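Local coordinates for protein sorbitol dehydrogenase (Gluconobacter oxydans, PDB 5ITG) that probably interconverts D-sorbitol and L-sorbose as an NADP(H)-dependent oxidoreductase of the mannitol dehydrogenase family, at residues Y167-L172 with P211-W216; G301-C306 with L371-D376; D319-S324 with S356-F361. All blocks are in the same frame, centred on the assembly; numbering follows the deposited sequence.

How the contacts relate
All three contacts are largely buried, each with one partly exposed residue, and none has hydrogen bonds between its paired segments. Contacts 1 and 2 pack helix on helix; contact 3 sets a turn against helix 350-361. Contact 1, its centre about 28 Å from the centre of the chain, lies in the Rossmann domain, where aliphatic side chains meet a tryptophan. Contacts 2 and 3 belong to the C-terminal domain on the opposite side, their centres about 13 Å apart, contact 3 nested along the chain within contact 2. They touch through His302 with Phe361 and Leu305 with Ile321, among others. Contact 2 adds an imidazole face and a thiol; contact 3 is apolar, aliphatic apart from a phenylalanine ring edge, with helix carbonyls beside methyl groups.

Contact 1 (Y167-L172 with P211-W216); sequences YVVEAL and PELAKW
Leu172 N donates to Val168 O over 2.9 Å, a helical bond that helps set the turn on which Leu172 meets Trp216 of the other segment. Its own carbonyl is the nearer partner of the indole: Leu172 O lies 3.4 Å from Trp216 CZ3, in an oblique approach to the ring. Leu172 CB touches the same ring carbon at 4.2 Å, so backbone and side chain together meet the benzene half of the indole. Helix 164-177 lies in the connection between the paired parallel strands 125-128 and 184-187, a beta-alpha-beta crossover of the Rossmann domain, and helix 211-220 packs against it. One turn back from the tryptophan, Leu213 holds CG anti to the backbone N (chi1 174°), which carries CG toward the other helix; from there CD2 reaches to 3.5 Å from Val169 CG1. These two branched side chains cross at a slant, meeting through one methyl each. Around them, Tyr205 and Ala206 of helix 194-209 pack on Val169, while the ring of Trp176 stacks with Trp216. Beside the interface, without touching the other segment, Glu170 OE2 forms salt bridges with Arg173 and Arg174 of its own helix.

Contact 2 (G301-C306 with L371-D376); sequences GHVMLC and LRIASD
Ile373 lies across the imidazole of His302, the two side chains crossing at about a right angle. Its CD1 methyl sits over one ring face, 3.9 Å from the centroid and 18° off the normal, a CH-pi contact shifted slightly toward the rim. The closest ring atom is His302 CE1, 3.7 Å from Ile373 CD1. On the opposite face the ring of Phe361 stacks, so the imidazole is held between a methyl group and an aromatic ring, and its tilt is restricted from both sides. With CG1 anti to the carbonyl carbon (chi1 -63°), that branch of Ile373 carries CD1 over the imidazole face, while CG2 sits among His302, Cys306 and Val303, meeting Val303 CG1 at 4.2 Å. The branching carbon itself is covered by the thiol, with Cys306 SG 3.7 Å from Ile373 CB. One isoleucine thus fits among three side chains on one side of helix 288-312. Next to Ile373, Arg372 O receives both Ser375 OG, at 2.6 Å, and Ser375 N, so the serine side chain reinforces the turn. Lys380 NZ bonds to the carbonyls of Ile373 and Ser375, tying this turn to helix 377-394, for which Asp376 is the N-cap. Val317 of helix 317-320 packs on His302, Cys306 and Ile373, and Trp385 of helix 377-394 meets Val303, so the joint between helices 288-312 and 370-374 is bordered by both of these helices.

Contact 3 (D319-S324 with S356-F361); sequences DAIEDS and SVISRF
Ile321 and Phe361 bring their CA atoms to 6.5 Å where two different backbone forms meet. Ile321 belongs to a type I beta turn running from Ala320 to Asp323, closed by Asp323 N to Ala320 O at 3.0 Å; Phe361 lies on the last turn of helix 350-361, with its N bonded to Val357 O. The beta turn joins two helices, for Asp323 is the N-cap of helix 324-338 and its OD1 accepts from Leu326 N. Within this frame Ile321 points its side chain at helix 350-361. Its CG1 stands anti to the backbone N (chi1 -165°) and touches Phe361 CB at 3.9 Å. The delta methyl continues to the ring edge, near its plane, where Ile321 CD1 is 4.1 Å from Phe361 CD2. That same methyl also meets Ile358 CD1 at 4.3 Å, one helical turn earlier. The other branch, CG2, is set between the backbone N and the carbonyl carbon and lies 3.5 Å from Phe361 O. Phe361 approaches with its CB, while the ring leads off to one side with Val357 O 3.3 Å above one face. Leu327 and Leu330 of helix 324-338 pack on both isoleucines. The charged groups nearby take no part: Arg360 forms salt bridges with Glu258 and Asp229 of the Rossmann domain, and Asp323 OD2 one with Lys480. Since the groups that meet are apolar apart from carbonyl oxygens, the association probably rests on shape and on removing apolar surface from water.

Contact 1 (Y167-L172 with P211-W216)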
loop_
_atom_site.group_PDB
_atom_site.type_symbol
_atom_site.label_atom_id
_atom_site.label_comp_id
_atom_site.label_asym_id
_atom_site.label_seq_id
_atom_site.Cartn_x
_atom_site.Cartn_y
_atom_site.Cartn_z
ATOM N N TYR A 167 4.172 19.732 -13.135
ATOM C CA TYR A 167 3.351 20.604 -12.298
ATOM C C TYR A 167 4.050 20.976 -10.997
ATOM O O TYR A 167 4.111 22.147 -10.621
ATOM C CB TYR A 167 2.025 19.919 -11.960
ATOM C CG TYR A 167 0.937 20.086 -12.999
ATOM C CD1 TYR A 167 0.250 21.295 -13.131
ATOM C CD2 TYR A 167 0.586 19.034 -13.843
ATOM C CE1 TYR A 167 -0.766 21.452 -14.080
ATOM C CE2 TYR A 167 -0.430 19.180 -14.799
ATOM C CZ TYR A 167 -1.098 20.391 -14.909
ATOM O OH TYR A 167 -2.094 20.544 -15.848
ATOM N N VAL A 168 4.568 19.965 -10.309
ATOM C CA VAL A 168 5.240 20.167 -9.032
ATOM C C VAL A 168 6.500 21.010 -9.147
ATOM O O VAL A 168 6.673 21.975 -8.405
ATOM C CB VAL A 168 5.579 18.803 -8.374
ATOM C CG1 VAL A 168 6.513 18.999 -7.190
ATOM C CG2 VAL A 168 4.286 18.133 -7.908
ATOM N N VAL A 169 7.382 20.654 -10.071
ATOM C CA VAL A 169 8.614 21.408 -10.240
ATOM C C VAL A 169 8.355 22.836 -10.735
ATOM O O VAL A 169 8.991 23.775 -10.260
ATOM C CB VAL A 169 9.583 20.660 -11.179
ATOM C CG1 VAL A 169 10.760 21.548 -11.555
ATOM C CG2 VAL A 169 10.094 19.398 -10.466
ATOM N N GLU A 170 7.422 23.012 -11.671
ATOM C CA GLU A 170 7.113 24.359 -12.154
ATOM C C GLU A 170 6.519 25.176 -11.005
ATOM O O GLU A 170 6.817 26.363 -10.855
ATOM C CB GLU A 170 6.130 24.302 -13.330
ATOM C CG GLU A 170 5.611 25.661 -13.796
ATOM C CD GLU A 170 6.693 26.581 -14.370
ATOM O OE1 GLU A 170 7.882 26.193 -14.427
ATOM O OE2 GLU A 170 6.342 27.710 -14.768
ATOM N N ALA A 171 5.680 24.545 -10.186
ATOM C CA ALA A 171 5.083 25.252 -9.056
ATOM C C ALA A 171 6.181 25.689 -8.082
ATOM O O ALA A 171 6.171 26.816 -7.574
ATOM C CB ALA A 171 4.070 24.353 -8.344
ATOM N N LEU A 172 7.133 24.796 -7.827
ATOM C CA LEU A 172 8.230 25.109 -6.920
ATOM C C LEU A 172 9.096 26.235 -7.482
ATOM O O LEU A 172 9.561 27.101 -6.740
ATOM C CB LEU A 172 9.069 23.856 -6.661
ATOM C CG LEU A 172 8.364 22.832 -5.761
ATOM C CD1 LEU A 172 9.087 21.502 -5.788
ATOM C CD2 LEU A 172 8.292 23.388 -4.341
ATOM N N PRO A 211 19.586 22.910 -13.311
ATOM C CA PRO A 211 20.405 22.528 -12.156
ATOM C C PRO A 211 20.223 23.414 -10.924
ATOM O O PRO A 211 20.107 22.910 -9.805
ATOM C CB PRO A 211 21.822 22.579 -12.717
ATOM C CG PRO A 211 21.614 22.113 -14.128
ATOM C CD PRO A 211 20.396 22.912 -14.542
ATOM N N GLU A 212 20.203 24.728 -11.119
ATOM C CA GLU A 212 20.021 25.642 -9.998
ATOM C C GLU A 212 18.669 25.410 -9.325
ATOM O O GLU A 212 18.543 25.520 -8.104
ATOM C CB GLU A 212 20.107 27.090 -10.472
ATOM C CG GLU A 212 21.472 27.496 -10.987
ATOM C CD GLU A 212 21.475 28.907 -11.541
ATOM O OE1 GLU A 212 20.966 29.818 -10.848
ATOM O OE2 GLU A 212 21.991 29.105 -12.664
ATOM N N LEU A 213 17.657 25.100 -10.129
ATOM C CA LEU A 213 16.317 24.849 -9.606
ATOM C C LEU A 213 16.287 23.571 -8.771
ATOM O O LEU A 213 15.659 23.529 -7.718
ATOM C CB LEU A 213 15.310 24.722 -10.750
ATOM C CG LEU A 213 13.892 24.312 -10.336
ATOM C CD1 LEU A 213 13.334 25.294 -9.319
ATOM C CD2 LEU A 213 13.004 24.249 -11.570
ATOM N N ALA A 214 16.970 22.534 -9.249
ATOM C CA ALA A 214 17.016 21.261 -8.535
ATOM C C ALA A 214 17.744 21.456 -7.215
ATOM O O ALA A 214 17.359 20.891 -6.190
ATOM C CB ALA A 214 17.725 20.213 -9.376
ATOM N N LYS A 215 18.799 22.265 -7.248
ATOM C CA LYS A 215 19.573 22.546 -6.048
ATOM C C LYS A 215 18.667 23.167 -4.993
ATOM O O LYS A 215 18.676 22.750 -3.832
ATOM C CB LYS A 215 20.728 23.501 -6.368
ATOM C CG LYS A 215 21.534 23.919 -5.149
ATOM C CD LYS A 215 22.593 24.960 -5.499
ATOM C CE LYS A 215 23.364 25.392 -4.260
ATOM N NZ LYS A 215 24.026 24.241 -3.574
ATOM N N TRP A 216 17.877 24.158 -5.405
ATOM C CA TRP A 216 16.961 24.841 -4.498
ATOM C C TRP A 216 15.925 23.886 -3.909
ATOM O O TRP A 216 15.658 23.915 -2.707
ATOM C CB TRP A 216 16.215 25.973 -5.216
ATOM C CG TRP A 216 15.365 26.786 -4.277
ATOM C CD1 TRP A 216 15.802 27.727 -3.387
ATOM C CD2 TRP A 216 13.950 26.671 -4.073
ATOM N NE1 TRP A 216 14.750 28.201 -2.640
ATOM C CE2 TRP A 216 13.602 27.571 -3.040
ATOM C CE3 TRP A 216 12.941 25.893 -4.660
ATOM C CZ2 TRP A 216 12.288 27.716 -2.583
ATOM C CZ3 TRP A 216 11.637 26.039 -4.204
ATOM C CH2 TRP A 216 11.322 26.944 -3.175
#

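Contact 2 (G301-C306 with L371-D376)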
loop_
_atom_site.group_PDB
_atom_site.type_symbol
_atom_site.label_atom_id
_atom_site.label_comp_id
_atom_site.label_asym_id
_atom_site.label_seq_id
_atom_site.Cartn_x
_atom_site.Cartn_y
_atom_site.Cartn_z
ATOM N N GLY A 301 3.667 -13.303 6.886
ATOM C CA GLY A 301 2.601 -14.117 7.459
ATOM C C GLY A 301 1.555 -14.480 6.424
ATOM O O GLY A 301 0.985 -15.571 6.454
ATOM N N HIS A 302 1.297 -13.557 5.505
ATOM C CA HIS A 302 0.314 -13.788 4.458
ATOM C C HIS A 302 0.695 -15.019 3.632
ATOM O O HIS A 302 -0.145 -15.880 3.384
ATOM C CB HIS A 302 0.203 -12.548 3.561
ATOM C CG HIS A 302 -1.209 -12.120 3.300
ATOM N ND1 HIS A 302 -1.533 -10.853 2.867
ATOM C CD2 HIS A 302 -2.382 -12.784 3.434
ATOM C CE1 HIS A 302 -2.846 -10.753 2.748
ATOM N NE2 HIS A 302 -3.384 -11.912 3.087
ATOM N N VAL A 303 1.958 -15.128 3.223
ATOM C CA VAL A 303 2.348 -16.292 2.437
ATOM C C VAL A 303 2.548 -17.548 3.274
ATOM O O VAL A 303 2.348 -18.655 2.773
ATOM C CB VAL A 303 3.608 -16.039 1.581
ATOM C CG1 VAL A 303 3.262 -15.080 0.443
ATOM C CG2 VAL A 303 4.735 -15.489 2.428
HETATM N N MSE A 304 2.935 -17.394 4.540
HETATM C CA MSE A 304 3.109 -18.569 5.399
HETATM C C MSE A 304 1.743 -19.224 5.593
HETATM O O MSE A 304 1.633 -20.429 5.851
HETATM C CB MSE A 304 3.699 -18.177 6.757
HETATM C CG MSE A 304 3.794 -19.328 7.748
HETATM SE SE MSE A 304 4.867 -20.843 7.143
HETATM C CE MSE A 304 6.635 -20.130 7.518
ATOM N N LEU A 305 0.698 -18.417 5.462
ATOM C CA LEU A 305 -0.663 -18.916 5.590
ATOM C C LEU A 305 -1.158 -19.489 4.258
ATOM O O LEU A 305 -1.677 -20.609 4.192
ATOM C CB LEU A 305 -1.607 -17.782 6.004
ATOM C CG LEU A 305 -3.096 -18.149 6.075
ATOM C CD1 LEU A 305 -3.346 -19.049 7.287
ATOM C CD2 LEU A 305 -3.939 -16.891 6.183
ATOM N N CYS A 306 -0.979 -18.720 3.190
ATOM C CA CYS A 306 -1.493 -19.129 1.888
ATOM C C CYS A 306 -0.798 -20.242 1.130
ATOM O O CYS A 306 -1.461 -20.962 0.393
ATOM C CB CYS A 306 -1.659 -17.901 0.990
ATOM S SG CYS A 306 -2.953 -16.759 1.584
ATOM N N LEU A 371 -4.582 -18.013 -4.046
ATOM C CA LEU A 371 -3.733 -18.092 -5.230
ATOM C C LEU A 371 -3.193 -16.719 -5.610
ATOM O O LEU A 371 -2.073 -16.601 -6.108
ATOM C CB LEU A 371 -4.502 -18.708 -6.408
ATOM C CG LEU A 371 -4.495 -20.241 -6.434
ATOM C CD1 LEU A 371 -5.339 -20.759 -7.591
ATOM C CD2 LEU A 371 -3.056 -20.733 -6.572
ATOM N N ARG A 372 -3.981 -15.678 -5.361
ATOM C CA ARG A 372 -3.552 -14.326 -5.693
ATOM C C ARG A 372 -2.406 -13.908 -4.776
ATOM O O ARG A 372 -1.441 -13.275 -5.211
ATOM C CB ARG A 372 -4.717 -13.347 -5.547
ATOM C CG ARG A 372 -4.758 -12.292 -6.647
ATOM C CD ARG A 372 -5.727 -11.170 -6.313
ATOM N NE ARG A 372 -5.276 -10.401 -5.156
ATOM C CZ ARG A 372 -4.119 -9.748 -5.097
ATOM N NH1 ARG A 372 -3.290 -9.765 -6.136
ATOM N NH2 ARG A 372 -3.788 -9.080 -4.001
ATOM N N ILE A 373 -2.517 -14.270 -3.506
ATOM C CA ILE A 373 -1.482 -13.949 -2.530
ATOM C C ILE A 373 -0.193 -14.678 -2.902
ATOM O O ILE A 373 0.907 -14.165 -2.694
ATOM C CB ILE A 373 -1.914 -14.374 -1.102
ATOM C CG1 ILE A 373 -3.152 -13.576 -0.681
ATOM C CG2 ILE A 373 -0.773 -14.154 -0.110
ATOM C CD1 ILE A 373 -2.959 -12.068 -0.701
ATOM N N ALA A 374 -0.339 -15.868 -3.478
ATOM C CA ALA A 374 0.805 -16.681 -3.866
ATOM C C ALA A 374 1.444 -16.276 -5.199
ATOM O O ALA A 374 2.522 -16.769 -5.543
ATOM C CB ALA A 374 0.395 -18.151 -3.913
ATOM N N SER A 375 0.796 -15.382 -5.942
ATOM C CA SER A 375 1.337 -14.947 -7.231
ATOM C C SER A 375 2.674 -14.233 -7.043
ATOM O O SER A 375 2.820 -13.385 -6.159
ATOM C CB SER A 375 0.341 -14.034 -7.966
ATOM O OG SER A 375 0.114 -12.810 -7.279
ATOM N N ASP A 376 3.643 -14.583 -7.885
ATOM C CA ASP A 376 4.987 -14.012 -7.815
ATOM C C ASP A 376 5.578 -14.440 -6.472
ATOM O O ASP A 376 6.329 -13.697 -5.840
ATOM C CB ASP A 376 4.939 -12.479 -7.917
ATOM C CG ASP A 376 6.303 -11.866 -8.215
ATOM O OD1 ASP A 376 7.254 -12.622 -8.519
ATOM O OD2 ASP A 376 6.423 -10.625 -8.157
#

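Contact 3 (D319-S324 with S356-F361)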
loop_
_atom_site.group_PDB
_atom_site.type_symbol
_atom_site.label_atom_id
_atom_site.label_comp_id
_atom_site.label_asym_id
_atom_site.label_seq_id
_atom_site.Cartn_x
_atom_site.Cartn_y
_atom_site.Cartn_z
ATOM N N ASP A 319 -10.793 -18.291 4.679
ATOM C CA ASP A 319 -11.099 -19.710 4.885
ATOM C C ASP A 319 -9.863 -20.365 5.507
ATOM O O ASP A 319 -9.963 -21.215 6.398
ATOM C CB ASP A 319 -11.381 -20.436 3.565
ATOM C CG ASP A 319 -12.482 -19.790 2.749
ATOM O OD1 ASP A 319 -13.579 -19.547 3.290
ATOM O OD2 ASP A 319 -12.242 -19.540 1.547
ATOM N N ALA A 320 -8.690 -19.973 5.019
ATOM C CA ALA A 320 -7.441 -20.533 5.517
ATOM C C ALA A 320 -7.128 -20.119 6.949
ATOM O O ALA A 320 -6.664 -20.935 7.748
ATOM C CB ALA A 320 -6.285 -20.139 4.599
ATOM N N ILE A 321 -7.394 -18.859 7.284
ATOM C CA ILE A 321 -7.095 -18.369 8.624
ATOM C C ILE A 321 -7.994 -19.019 9.681
ATOM O O ILE A 321 -7.674 -19.000 10.869
ATOM C CB ILE A 321 -7.208 -16.820 8.690
ATOM C CG1 ILE A 321 -6.553 -16.302 9.971
ATOM C CG2 ILE A 321 -8.670 -16.382 8.607
ATOM C CD1 ILE A 321 -5.028 -16.407 9.972
ATOM N N GLU A 322 -9.105 -19.604 9.237
ATOM C CA GLU A 322 -10.046 -20.279 10.129
ATOM C C GLU A 322 -9.627 -21.724 10.379
ATOM O O GLU A 322 -10.179 -22.404 11.246
ATOM C CB GLU A 322 -11.460 -20.245 9.537
ATOM C CG GLU A 322 -12.178 -18.907 9.738
ATOM C CD GLU A 322 -13.387 -18.742 8.826
ATOM O OE1 GLU A 322 -14.168 -19.707 8.685
ATOM O OE2 GLU A 322 -13.556 -17.641 8.253
ATOM N N ASP A 323 -8.658 -22.202 9.607
ATOM C CA ASP A 323 -8.163 -23.561 9.786
ATOM C C ASP A 323 -7.314 -23.561 11.061
ATOM O O ASP A 323 -6.313 -22.848 11.148
ATOM C CB ASP A 323 -7.318 -23.975 8.572
ATOM C CG ASP A 323 -6.884 -25.422 8.628
ATOM O OD1 ASP A 323 -6.052 -25.759 9.493
ATOM O OD2 ASP A 323 -7.381 -26.230 7.808
ATOM N N SER A 324 -7.716 -24.366 12.041
ATOM C CA SER A 324 -7.018 -24.432 13.321
ATOM C C SER A 324 -5.522 -24.716 13.218
ATOM O O SER A 324 -4.718 -24.090 13.917
ATOM C CB SER A 324 -7.674 -25.484 14.226
ATOM O OG SER A 324 -7.047 -25.499 15.497
ATOM N N SER A 356 -3.103 -8.122 15.274
ATOM C CA SER A 356 -3.792 -7.413 14.196
ATOM C C SER A 356 -3.672 -8.160 12.868
ATOM O O SER A 356 -4.610 -8.177 12.073
ATOM C CB SER A 356 -3.244 -5.990 14.033
ATOM O OG SER A 356 -1.906 -5.995 13.557
ATOM N N VAL A 357 -2.519 -8.771 12.619
ATOM C CA VAL A 357 -2.341 -9.514 11.375
ATOM C C VAL A 357 -3.382 -10.623 11.313
ATOM O O VAL A 357 -4.087 -10.770 10.317
ATOM C CB VAL A 357 -0.911 -10.104 11.277
ATOM C CG1 VAL A 357 -0.861 -11.220 10.231
ATOM C CG2 VAL A 357 0.072 -8.978 10.900
ATOM N N ILE A 358 -3.496 -11.376 12.401
ATOM C CA ILE A 358 -4.454 -12.475 12.482
ATOM C C ILE A 358 -5.894 -11.981 12.299
ATOM O O ILE A 358 -6.652 -12.530 11.502
ATOM C CB ILE A 358 -4.340 -13.192 13.842
ATOM C CG1 ILE A 358 -2.921 -13.737 14.025
ATOM C CG2 ILE A 358 -5.380 -14.305 13.941
ATOM C CD1 ILE A 358 -2.489 -14.675 12.938
ATOM N N SER A 359 -6.259 -10.939 13.036
ATOM C CA SER A 359 -7.605 -10.377 12.961
ATOM C C SER A 359 -7.959 -9.878 11.563
ATOM O O SER A 359 -9.068 -10.105 11.070
ATOM C CB SER A 359 -7.744 -9.230 13.965
ATOM O OG SER A 359 -9.019 -8.613 13.844
ATOM N N ARG A 360 -7.016 -9.196 10.923
ATOM C CA ARG A 360 -7.243 -8.665 9.591
ATOM C C ARG A 360 -7.484 -9.764 8.575
ATOM O O ARG A 360 -8.377 -9.644 7.730
ATOM C CB ARG A 360 -6.062 -7.794 9.168
ATOM C CG ARG A 360 -5.945 -6.528 10.001
ATOM C CD ARG A 360 -4.719 -5.721 9.627
ATOM N NE ARG A 360 -4.801 -5.164 8.277
ATOM C CZ ARG A 360 -3.750 -4.685 7.613
ATOM N NH1 ARG A 360 -2.547 -4.704 8.177
ATOM N NH2 ARG A 360 -3.900 -4.183 6.392
ATOM N N PHE A 361 -6.696 -10.834 8.656
ATOM C CA PHE A 361 -6.845 -11.953 7.732
ATOM C C PHE A 361 -8.221 -12.608 7.907
ATOM O O PHE A 361 -8.723 -13.254 6.992
ATOM C CB PHE A 361 -5.741 -13.007 7.957
ATOM C CG PHE A 361 -4.348 -12.556 7.552
ATOM C CD1 PHE A 361 -4.147 -11.381 6.830
ATOM C CD2 PHE A 361 -3.236 -13.333 7.882
ATOM C CE1 PHE A 361 -2.853 -10.985 6.439
ATOM C CE2 PHE A 361 -1.938 -12.949 7.498
ATOM C CZ PHE A 361 -1.750 -11.775 6.775
#